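Local coordinates for DUF1425 domain-containing protein (PDB 3O0L), which is of unknown function but is probably a lipoprotein of the DUF1425 family that pairs with a second copy of itself through an edge strand, at residues A[6-9]-A[15-18]. Numbering follows the deposited sequence.
Sequences GIMI and VRVD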
ATOM      1  N   GLY A   6      15.297   1.224   5.452  1.00 30.34           N
ATOM      2  CA  GLY A   6      14.086   0.543   5.779  1.00 26.73           C
ATOM      3  C   GLY A   6      12.926   1.094   5.020  1.00 26.68           C
ATOM      4  O   GLY A   6      12.941   2.203   4.513  1.00 27.71           O
ATOM      5  N   ILE A   7      11.933   0.245   4.920  1.00 22.34           N
ATOM      6  CA  ILE A   7      10.666   0.532   4.352  0.50 22.41           C
ATOM      7  C   ILE A   7       9.577   0.029   5.290  1.00 25.31           C
ATOM      8  O   ILE A   7       9.685  -1.090   5.827  1.00 24.25           O
ATOM      9  CB  ILE A   7      10.521  -0.254   3.034  0.50 24.97           C
ATOM     10  CG1 ILE A   7      11.459   0.336   1.979  0.50 27.69           C
ATOM     11  CG2 ILE A   7       9.072  -0.273   2.549  0.50 26.71           C
ATOM     12  CD1 ILE A   7      11.326  -0.343   0.626  0.50 36.99           C
HETATM   13  N   MSE A   8       8.517   0.790   5.461  1.00 21.84           N
HETATM   14  CA  MSE A   8       7.350   0.286   6.186  1.00 22.97           C
HETATM   15  C   MSE A   8       6.102   0.603   5.378  1.00 21.14           C
HETATM   16  O   MSE A   8       5.919   1.732   4.907  1.00 21.80           O
HETATM   17  CB  MSE A   8       7.271   0.879   7.621  1.00 23.64           C
HETATM   18  CG  MSE A   8       6.007   0.481   8.374  1.00 21.21           C
HETATM   19 SE   MSE A   8       6.145   0.927  10.242  0.75 23.31          SE
HETATM   20  CE  MSE A   8       5.697   2.708  10.219  1.00 27.59           C
ATOM     21  N   ILE A   9       5.245  -0.393   5.269  1.00 22.24           N
ATOM     22  CA  ILE A   9       3.985  -0.337   4.544  1.00 25.15           C
ATOM     23  C   ILE A   9       2.852  -0.549   5.497  1.00 24.20           C
ATOM     24  O   ILE A   9       2.901  -1.455   6.344  1.00 24.95           O
ATOM     25  CB  ILE A   9       3.923  -1.492   3.492  1.00 28.08           C
ATOM     26  CG1 ILE A   9       5.154  -1.445   2.586  1.00 33.29           C
ATOM     27  CG2 ILE A   9       2.620  -1.446   2.692  1.00 30.93           C
ATOM     28  CD1 ILE A   9       5.560  -2.873   2.113  1.00 36.94           C
ATOM     29  N   VAL A  15       3.238   4.350   2.737  1.00 23.13           N
ATOM     30  CA  VAL A  15       4.552   3.735   2.541  1.00 24.31           C
ATOM     31  C   VAL A  15       5.602   4.753   2.887  1.00 28.17           C
ATOM     32  O   VAL A  15       5.598   5.881   2.353  1.00 25.68           O
ATOM     33  CB  VAL A  15       4.810   3.240   1.110  1.00 26.01           C
ATOM     34  CG1 VAL A  15       6.209   2.624   1.001  1.00 28.86           C
ATOM     35  CG2 VAL A  15       3.750   2.194   0.705  1.00 26.52           C
ATOM     36  N   ARG A  16       6.474   4.377   3.807  1.00 25.45           N
ATOM     37  CA  ARG A  16       7.596   5.207   4.137  1.00 26.23           C
ATOM     38  C   ARG A  16       8.902   4.487   3.907  1.00 27.36           C
ATOM     39  O   ARG A  16       9.012   3.281   4.121  1.00 26.20           O
ATOM     40  CB  ARG A  16       7.496   5.767   5.535  1.00 31.76           C
ATOM     41  CG  ARG A  16       7.584   4.828   6.621  1.00 32.42           C
ATOM     42  CD  ARG A  16       7.563   5.593   8.016  1.00 33.53           C
ATOM     43  NE  ARG A  16       8.811   6.293   8.267  1.00 32.22           N
ATOM     44  CZ  ARG A  16       8.954   7.349   9.080  1.00 45.49           C
ATOM     45  NH1 ARG A  16       7.920   7.844   9.754  1.00 52.40           N
ATOM     46  NH2 ARG A  16      10.144   7.916   9.220  1.00 44.62           N
ATOM     47  N   VAL A  17       9.874   5.272   3.470  1.00 23.64           N
ATOM     48  CA  VAL A  17      11.223   4.840   3.154  1.00 28.84           C
ATOM     49  C   VAL A  17      12.183   5.716   3.943  1.00 28.88           C
ATOM     50  O   VAL A  17      12.065   6.971   3.946  1.00 29.46           O
ATOM     51  CB  VAL A  17      11.507   4.993   1.636  1.00 31.27           C
ATOM     52  CG1 VAL A  17      12.971   4.615   1.300  1.00 30.96           C
ATOM     53  CG2 VAL A  17      10.500   4.190   0.824  1.00 30.65           C
ATOM     54  N   ASP A  18      13.159   5.082   4.593  1.00 28.38           N
ATOM     55  CA  ASP A  18      14.183   5.788   5.311  1.00 30.01           C
ATOM     56  C   ASP A  18      15.506   5.130   4.950  1.00 35.11           C
ATOM     57  O   ASP A  18      15.760   3.969   5.312  1.00 33.08           O
ATOM     58  CB  ASP A  18      13.915   5.778   6.820  1.00 28.16           C
ATOM     59  CG  ASP A  18      12.589   6.404   7.172  1.00 35.57           C
ATOM     60  OD1 ASP A  18      12.492   7.660   7.237  1.00 33.36           O
ATOM     61  OD2 ASP A  18      11.614   5.641   7.363  1.00 31.95           O
TER
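G6 and D18 form a hydrogen-bonded antiparallel pair, G6 N reaching D18 O at 2.8 Å and D18 N returning to G6 O at 2.9 Å. One step on, I7 faces V17 in a non-hydrogen-bonded pair, where the CA atoms draw closer and the CA of I7 sits 3.2 Å from R16 O in a CA-H...O contact. The side chains of I7 and V17 run alongside each other on the same face of the sheet, CG1 of I7 touching CG2 of V17 at 4.1 Å; CG2 of I7, anti to the backbone N, lies beside R16 O. At M8, a selenomethionine, the backbone hydrogen bonds resume: M8 N donates to R16 O and R16 N to M8 O. On this face, shared with D18, the M8 chain bends at its third torsion (82°) and brings CE to 4.1 Å from CD of R16. The arginine continues past this aliphatic contact to grip the D18 carboxylate in a side-on, two-nitrogen salt bridge, NE to OD2 at 3.0 Å and NH2 to OD1 at 3.1 Å, while ND1 of H23 is also hydrogen-bonded to OD1. With an alanine in place of this arginine, the D18 carboxylate would probably keep H23 but lose its salt-bridge partner, and the CE methyl of M8 its aliphatic neighbour. I9 closes the run against V15 on the face of I7 and V17, CG2 to CG2 at 4.3 Å. The two segments belong to a β-hairpin at the edge, within this chain, of a five-stranded antiparallel sheet: strand 14-19 is flanked by strand 22-34, through backbone hydrogen bonds of V15 with V26 and V17 with S24, whereas segment 6-9 pairs antiparallel with a strand of the second subunit, carrying the sheet across the dimer interface.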